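Local coordinates for protein 2-methyl-aconitate isomerase (Shewanella oneidensis, PDB 5K87) that catalyses the cis-trans isomerization of 2-methyl-aconitate by base-catalysed proton abstraction during propionate breakdown through the 2-methylcitrate cycle, at residues A[29-32]-A[33-36]; A[311-315]-A[316-320]; A[369-373]-A[374-378]. The protein carries 1 engineered substitution. All blocks are in the same frame, centred on the assembly; numbering follows the deposited sequence. Where two conformers were deposited one is given.

Overall arrangement
The three contacts are local turns that follow one another along a single PrpF chain, a member of the diaminopimelate epimerase clan, and none touches another. Contact 2 belongs to the active site: it contributes the substrate-binding residues Ser314 and His319, and a bound malonate ion lies about 3 Å from the His319 side chain. Contact 1, where strand 24-30 ends, is about 17 Å from contact 2 between nearest atoms; its Phe29 side chain comes to about 10 Å from that of Glu75, an engineered residue at a substrate-binding position. Contact 3 is a surface hairpin away from the known sites, about 19 Å from contact 2 and about 26 Å from contact 1, nearest atoms.

Contact 1. Residues A[29-32]-A[33-36]; sequences FRLQ and DLPE
The side chain of Arg30 reaches alongside Asp33 and grips its carboxylate with the guanidinium edge, NE and NH2 each taking one oxygen. The motif is the short 3-10 turn that ends strand 24-30 before the chain runs on to helix 43-53. Arg30 NH2 meets Asp33 OD1 at 2.8 Å, on the syn side of the carboxylate, whereas NE reaches OD2 from above the carboxylate plane, 2.9 Å away. Both oxygens lie near the guanidinium plane, but the two flat groups are turned 45° against each other. A bend at chi3 (-52°) brings the guanidinium back over the turn, and Gln32 CD covers one of its faces, 3.6 Å above the plane. A lysine in place of Arg30 would probably lose this two-pronged grip, leaving one carboxylate oxygen of Asp33 without its charged mate and the Gln32 amide without a flat group to lie on.

Beneath the salt bridge, the backbone closes the turn with two successive bonds, Asp33 N to Arg30 O and Leu34 N to Leu31 O. Leu34 packs on its neighbours in the turn: its CD2 lies obliquely against the Phe29 ring, 3.7 Å from CD1, and in the conformer given Leu31 CD1 lies 4.1 Å from Leu34 CD1. Leu49 and Leu48 of helix 43-53 pack on Phe29 and Leu34 respectively, so the turn packs against that helix, while Phe29 and Leu31 form backbone bonds with strand 75-81. Water adds to the hold on the carboxylate: one molecule donates to Asp33 OD2 at 2.7 Å while accepting from Arg30 N, and a second donates to Asp33 OD1, also at 2.7 Å.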
loop_
_atom_site.group_PDB
_atom_site.type_symbol
_atom_site.label_atom_id
_atom_site.label_comp_id
_atom_site.label_asym_id
_atom_site.label_seq_id
_atom_site.Cartn_x
_atom_site.Cartn_y
_atom_site.Cartn_z
ATOM N N PHE A 29 12.381 13.190 -5.648
ATOM C CA PHE A 29 12.589 14.059 -6.797
ATOM C C PHE A 29 13.811 14.932 -6.588
ATOM O O PHE A 29 14.033 15.462 -5.485
ATOM C CB PHE A 29 11.417 15.031 -6.962
ATOM C CG PHE A 29 10.071 14.379 -7.100
ATOM C CD1 PHE A 29 9.558 14.070 -8.347
ATOM C CD2 PHE A 29 9.305 14.111 -5.978
ATOM C CE1 PHE A 29 8.305 13.489 -8.466
ATOM C CE2 PHE A 29 8.056 13.528 -6.096
ATOM C CZ PHE A 29 7.559 13.222 -7.342
ATOM N N ARG A 30 14.577 15.134 -7.655
ATOM C CA ARG A 30 15.517 16.244 -7.709
ATOM C C ARG A 30 14.714 17.483 -8.013
ATOM O O ARG A 30 13.845 17.458 -8.892
ATOM C CB ARG A 30 16.484 16.089 -8.876
ATOM C CG ARG A 30 17.607 15.104 -8.736
ATOM C CD ARG A 30 18.720 15.427 -9.757
ATOM N NE ARG A 30 18.181 15.547 -11.110
ATOM C CZ ARG A 30 18.907 15.757 -12.205
ATOM N NH1 ARG A 30 20.226 15.871 -12.120
ATOM N NH2 ARG A 30 18.306 15.847 -13.385
ATOM N N LEU A 31 15.016 18.571 -7.320
ATOM C CA LEU A 31 14.314 19.829 -7.526
ATOM C C LEU A 31 14.255 20.227 -9.001
ATOM O O LEU A 31 13.197 20.587 -9.514
ATOM C CB LEU A 31 14.987 20.928 -6.709
ATOM C CG LEU A 31 14.425 22.338 -6.870
ATOM C CD1 LEU A 31 12.998 22.409 -6.345
ATOM C CD2 LEU A 31 15.307 23.334 -6.142
ATOM N N GLN A 32 15.386 20.128 -9.686
ATOM C CA GLN A 32 15.456 20.553 -11.084
ATOM C C GLN A 32 14.617 19.707 -12.048
ATOM O O GLN A 32 14.368 20.121 -13.183
ATOM C CB GLN A 32 16.907 20.619 -11.567
ATOM C CG GLN A 32 17.544 19.262 -11.770
ATOM C CD GLN A 32 19.048 19.335 -11.913
ATOM O OE1 GLN A 32 19.569 19.489 -13.015
ATOM N NE2 GLN A 32 19.756 19.215 -10.793
ATOM N N ASP A 33 14.189 18.529 -11.610
ATOM C CA ASP A 33 13.348 17.669 -12.441
ATOM C C ASP A 33 11.866 18.027 -12.343
ATOM O O ASP A 33 11.058 17.569 -13.148
ATOM C CB ASP A 33 13.553 16.204 -12.064
ATOM C CG ASP A 33 14.933 15.693 -12.433
ATOM O OD1 ASP A 33 15.517 16.211 -13.413
ATOM O OD2 ASP A 33 15.433 14.766 -11.761
ATOM N N LEU A 34 11.504 18.838 -11.358
ATOM C CA LEU A 34 10.105 19.211 -11.177
ATOM C C LEU A 34 9.676 20.228 -12.219
ATOM O O LEU A 34 10.503 21.003 -12.701
ATOM C CB LEU A 34 9.901 19.810 -9.787
ATOM C CG LEU A 34 10.150 18.875 -8.603
ATOM C CD1 LEU A 34 10.065 19.639 -7.290
ATOM C CD2 LEU A 34 9.159 17.712 -8.633
ATOM N N PRO A 35 8.381 20.232 -12.565
ATOM C CA PRO A 35 7.866 21.317 -13.406
ATOM C C PRO A 35 8.195 22.674 -12.782
ATOM O O PRO A 35 8.243 22.788 -11.556
ATOM C CB PRO A 35 6.351 21.080 -13.395
ATOM C CG PRO A 35 6.197 19.621 -13.116
ATOM C CD PRO A 35 7.333 19.263 -12.198
ATOM N N GLU A 36 8.422 23.682 -13.616
ATOM C CA GLU A 36 8.861 24.990 -13.155
ATOM C C GLU A 36 8.039 25.524 -11.982
ATOM O O GLU A 36 8.600 25.971 -10.980
ATOM C CB GLU A 36 8.819 25.985 -14.319
ATOM C CG GLU A 36 9.404 27.348 -13.986
ATOM C CD GLU A 36 9.386 28.298 -15.171
ATOM O OE1 GLU A 36 9.626 29.507 -14.968
ATOM O OE2 GLU A 36 9.134 27.839 -16.305
HETATM O O HOH W 1 13.942 13.388 -9.910
HETATM O O HOH W 2 16.154 18.086 -15.308
#

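Contact 2. Residues A[311-315]-A[316-320]; sequences RALSM and GKLHH
A tight beta hairpin, strands 308-314 and 317-318 joined by a type I' turn from Ser314 to Lys317, carries two substrate-binding residues, Ser314 and His319. Ser314 and Lys317 pair through both backbone bonds: Ser314 N reaches Lys317 O at 2.8 Å, and the return bond, from Lys317 N to Ser314 O, is longer at 3.2 Å. Beyond the strand pair, His319 N gives a nearly straight bond (174°) to Ala312 O. Gly316 sits at backbone angles where a CB would collide with Met315 O.

Leu318 CD1 bridges Arg311 CB, 3.8 Å away, and Leu313 CD1. On the Ser314 side, the imidazole of His319 presents its CD2 edge to Ser314 CB at 4.2 Å; CG anti to the backbone N (chi1 -168°) puts the ring there. NE2 is hydrogen-bonded to a malonate ion, and His320 N also bonds malonate. Ser314 OG bonds Lys283 NZ. With His319 ND1 accepting from Ala321 N, the ring is probably held in rotation and NE2 is likely to be the donor toward the anion, consistent with binding a substrate carboxylate.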
loop_
_atom_site.group_PDB
_atom_site.type_symbol
_atom_site.label_atom_id
_atom_site.label_comp_id
_atom_site.label_asym_id
_atom_site.label_seq_id
_atom_site.Cartn_x
_atom_site.Cartn_y
_atom_site.Cartn_z
ATOM N N ARG A 311 5.620 2.458 21.789
ATOM C CA ARG A 311 4.676 2.422 20.676
ATOM C C ARG A 311 4.358 3.866 20.339
ATOM O O ARG A 311 4.195 4.685 21.241
ATOM C CB ARG A 311 3.403 1.705 21.100
ATOM C CG ARG A 311 3.332 0.249 20.685
ATOM C CD ARG A 311 4.481 -0.596 21.203
ATOM N NE ARG A 311 4.214 -2.003 20.929
ATOM C CZ ARG A 311 5.116 -2.977 21.002
ATOM N NH1 ARG A 311 6.368 -2.724 21.362
ATOM N NH2 ARG A 311 4.752 -4.214 20.731
ATOM N N ALA A 312 4.260 4.205 19.059
ATOM C CA ALA A 312 3.942 5.578 18.687
ATOM C C ALA A 312 2.823 5.623 17.670
ATOM O O ALA A 312 2.621 4.669 16.911
ATOM C CB ALA A 312 5.166 6.282 18.139
ATOM N N LEU A 313 2.093 6.731 17.654
ATOM C CA LEU A 313 1.104 6.971 16.613
ATOM C C LEU A 313 1.642 7.949 15.595
ATOM O O LEU A 313 2.441 8.826 15.920
ATOM C CB LEU A 313 -0.199 7.530 17.203
ATOM C CG LEU A 313 -1.142 6.510 17.832
ATOM C CD1 LEU A 313 -0.676 6.140 19.235
ATOM C CD2 LEU A 313 -2.570 7.049 17.855
ATOM N N SER A 314 1.206 7.786 14.355
ATOM C CA SER A 314 1.505 8.768 13.325
ATOM C C SER A 314 0.264 8.961 12.484
ATOM O O SER A 314 -0.337 7.992 12.023
ATOM C CB SER A 314 2.678 8.319 12.458
ATOM O OG SER A 314 3.102 9.371 11.602
ATOM N N MET A 315 -0.132 10.214 12.320
ATOM C CA MET A 315 -1.306 10.548 11.515
ATOM C C MET A 315 -2.550 9.776 11.961
ATOM O O MET A 315 -3.355 9.362 11.128
ATOM C CB MET A 315 -1.026 10.337 10.017
ATOM C CG MET A 315 0.257 11.025 9.517
ATOM S SD MET A 315 0.292 12.809 9.774
ATOM C CE MET A 315 -0.945 13.325 8.571
ATOM N N GLY A 316 -2.688 9.559 13.266
ATOM C CA GLY A 316 -3.898 8.995 13.824
ATOM C C GLY A 316 -3.969 7.480 13.882
ATOM O O GLY A 316 -5.033 6.919 14.161
ATOM N N LYS A 317 -2.855 6.802 13.630
ATOM C CA LYS A 317 -2.818 5.348 13.716
ATOM C C LYS A 317 -1.568 4.906 14.442
ATOM O O LYS A 317 -0.539 5.566 14.346
ATOM C CB LYS A 317 -2.806 4.733 12.315
ATOM C CG LYS A 317 -4.092 4.937 11.526
ATOM C CD LYS A 317 -5.205 4.063 12.067
ATOM C CE LYS A 317 -6.534 4.397 11.400
ATOM N NZ LYS A 317 -6.477 4.175 9.927
ATOM N N LEU A 318 -1.643 3.791 15.159
ATOM C CA LEU A 318 -0.437 3.177 15.693
ATOM C C LEU A 318 0.498 2.817 14.541
ATOM O O LEU A 318 0.099 2.139 13.591
ATOM C CB LEU A 318 -0.774 1.924 16.507
ATOM C CG LEU A 318 0.426 1.385 17.282
ATOM C CD1 LEU A 318 0.680 2.257 18.506
ATOM C CD2 LEU A 318 0.227 -0.069 17.689
ATOM N N HIS A 319 1.737 3.276 14.640
ATOM C CA HIS A 319 2.746 3.047 13.624
ATOM C C HIS A 319 3.214 1.596 13.643
ATOM O O HIS A 319 3.349 0.983 14.702
ATOM C CB HIS A 319 3.913 4.004 13.864
ATOM C CG HIS A 319 4.895 4.069 12.744
ATOM N ND1 HIS A 319 5.930 3.159 12.609
ATOM C CD2 HIS A 319 5.036 4.945 11.722
ATOM C CE1 HIS A 319 6.644 3.468 11.551
ATOM N NE2 HIS A 319 6.120 4.549 10.985
ATOM N N HIS A 320 3.487 1.052 12.458
ATOM C CA HIS A 320 3.803 -0.365 12.321
ATOM C C HIS A 320 5.163 -0.733 12.906
ATOM O O HIS A 320 5.424 -1.900 13.209
ATOM C CB HIS A 320 3.718 -0.787 10.851
ATOM C CG HIS A 320 4.850 -0.293 10.002
ATOM N ND1 HIS A 320 5.807 -1.139 9.486
ATOM C CD2 HIS A 320 5.176 0.951 9.573
ATOM C CE1 HIS A 320 6.669 -0.439 8.771
ATOM N NE2 HIS A 320 6.315 0.832 8.812
HETATM O O HOH W 3 4.738 2.075 17.059
#

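Contact 3. Residues A[369-373]-A[374-378]; sequences VQENG and EWTVI
Val369 O takes two bonds from one residue: Thr376 N and Thr376 OG1, each 2.9 Å away, reach it from opposite faces of its carbonyl plane. The hydroxyl does so with OG1 between the backbone N and the carbonyl carbon (chi1 65°), which also brings OG1 to 3.2 Å from Val369 CG2. Val369 N returns a bond to Thr376 O, and nearer the turn Glu371 and Glu374 pair in the same reciprocal way, Glu371 N giving 2.8 Å to Glu374 O.

On the Gln370 and Trp375 face, between these hydrogen-bonded pairs, the glutamine is bent at chi2 (-100°), which carries NE2 over the indole, 3.3 Å from Trp375 CE2. The amide stands nearly upright on the ring, with 78° between the planes. CG lies over the six-membered ring in a CH-pi contact, 3.9 Å from its centroid. Ile336 and Pro337 also pack on the indole. On the face of Val369, Glu371 and Thr376, Glu371 CB meets Thr376 CG2; Val369 CG1 also meets Ile378 CD1 at 4.0 Å.

Asn372 and Gly373, both with positive phi, form the corners of a type I' turn from Glu371 to Glu374. The whole is a classic two-residue beta hairpin, here joining strands 360-371 and 374-391 at the protein surface.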
loop_
_atom_site.group_PDB
_atom_site.type_symbol
_atom_site.label_atom_id
_atom_site.label_comp_id
_atom_site.label_asym_id
_atom_site.label_seq_id
_atom_site.Cartn_x
_atom_site.Cartn_y
_atom_site.Cartn_z
ATOM N N VAL A 369 25.625 15.440 27.363
ATOM C CA VAL A 369 26.700 15.928 28.212
ATOM C C VAL A 369 26.232 17.197 28.905
ATOM O O VAL A 369 25.473 17.989 28.348
ATOM C CB VAL A 369 28.012 16.193 27.418
ATOM C CG1 VAL A 369 28.332 15.029 26.491
ATOM C CG2 VAL A 369 27.943 17.487 26.635
ATOM N N GLN A 370 26.676 17.379 30.141
ATOM C CA GLN A 370 26.345 18.586 30.874
ATOM C C GLN A 370 27.237 19.720 30.414
ATOM O O GLN A 370 28.413 19.523 30.140
ATOM C CB GLN A 370 26.514 18.356 32.375
ATOM C CG GLN A 370 25.422 17.494 32.988
ATOM C CD GLN A 370 24.374 18.316 33.703
ATOM O OE1 GLN A 370 24.696 19.126 34.575
ATOM N NE2 GLN A 370 23.114 18.122 33.340
ATOM N N GLU A 371 26.650 20.904 30.328
ATOM C CA GLU A 371 27.367 22.125 30.034
ATOM C C GLU A 371 26.691 23.195 30.871
ATOM O O GLU A 371 25.486 23.372 30.776
ATOM C CB GLU A 371 27.238 22.457 28.548
ATOM C CG GLU A 371 27.970 23.708 28.106
ATOM C CD GLU A 371 27.613 24.104 26.686
ATOM O OE1 GLU A 371 26.628 24.854 26.508
ATOM O OE2 GLU A 371 28.311 23.662 25.751
ATOM N N ASN A 372 27.460 23.868 31.727
ATOM C CA ASN A 372 26.909 24.901 32.605
ATOM C C ASN A 372 25.740 24.379 33.446
ATOM O O ASN A 372 24.754 25.076 33.675
ATOM C CB ASN A 372 26.497 26.127 31.780
ATOM C CG ASN A 372 26.192 27.339 32.637
ATOM O OD1 ASN A 372 25.195 28.028 32.424
ATOM N ND2 ASN A 372 27.041 27.596 33.616
ATOM N N GLY A 373 25.845 23.124 33.875
ATOM C CA GLY A 373 24.823 22.513 34.704
ATOM C C GLY A 373 23.520 22.191 33.991
ATOM O O GLY A 373 22.504 21.958 34.643
ATOM N N GLU A 374 23.547 22.176 32.655
ATOM C CA GLU A 374 22.365 21.873 31.853
ATOM C C GLU A 374 22.714 20.837 30.790
ATOM O O GLU A 374 23.848 20.781 30.308
ATOM C CB GLU A 374 21.812 23.136 31.181
ATOM C CG GLU A 374 21.381 24.226 32.149
ATOM C CD GLU A 374 20.167 23.833 32.965
ATOM O OE1 GLU A 374 19.355 23.020 32.475
ATOM O OE2 GLU A 374 20.025 24.333 34.101
ATOM N N TRP A 375 21.736 20.020 30.425
ATOM C CA TRP A 375 21.960 18.990 29.422
ATOM C C TRP A 375 22.058 19.539 28.015
ATOM O O TRP A 375 21.268 20.391 27.606
ATOM C CB TRP A 375 20.842 17.960 29.459
ATOM C CG TRP A 375 20.920 17.072 30.621
ATOM C CD1 TRP A 375 20.034 16.995 31.652
ATOM C CD2 TRP A 375 21.950 16.121 30.900
ATOM N NE1 TRP A 375 20.444 16.048 32.552
ATOM C CE2 TRP A 375 21.620 15.499 32.119
ATOM C CE3 TRP A 375 23.122 15.737 30.241
ATOM C CZ2 TRP A 375 22.411 14.510 32.688
ATOM C CZ3 TRP A 375 23.909 14.757 30.805
ATOM C CH2 TRP A 375 23.552 14.154 32.023
ATOM N N THR A 376 23.038 19.034 27.279
ATOM C CA THR A 376 23.100 19.231 25.844
ATOM C C THR A 376 23.194 17.854 25.206
ATOM O O THR A 376 23.819 16.941 25.756
ATOM C CB THR A 376 24.327 20.044 25.433
ATOM O OG1 THR A 376 25.509 19.298 25.737
ATOM C CG2 THR A 376 24.363 21.375 26.172
ATOM N N VAL A 377 22.556 17.693 24.054
ATOM C CA VAL A 377 22.674 16.450 23.307
ATOM C C VAL A 377 23.394 16.711 21.997
ATOM O O VAL A 377 22.899 17.417 21.120
ATOM C CB VAL A 377 21.317 15.775 23.066
ATOM C CG1 VAL A 377 21.499 14.520 22.227
ATOM C CG2 VAL A 377 20.671 15.429 24.398
ATOM N N ILE A 378 24.586 16.152 21.887
ATOM C CA ILE A 378 25.461 16.415 20.761
ATOM C C ILE A 378 24.932 15.787 19.471
ATOM O O ILE A 378 24.971 16.406 18.404
ATOM C CB ILE A 378 26.874 15.890 21.067
ATOM C CG1 ILE A 378 27.474 16.665 22.245
ATOM C CG2 ILE A 378 27.767 15.991 19.841
ATOM C CD1 ILE A 378 28.821 16.157 22.698
#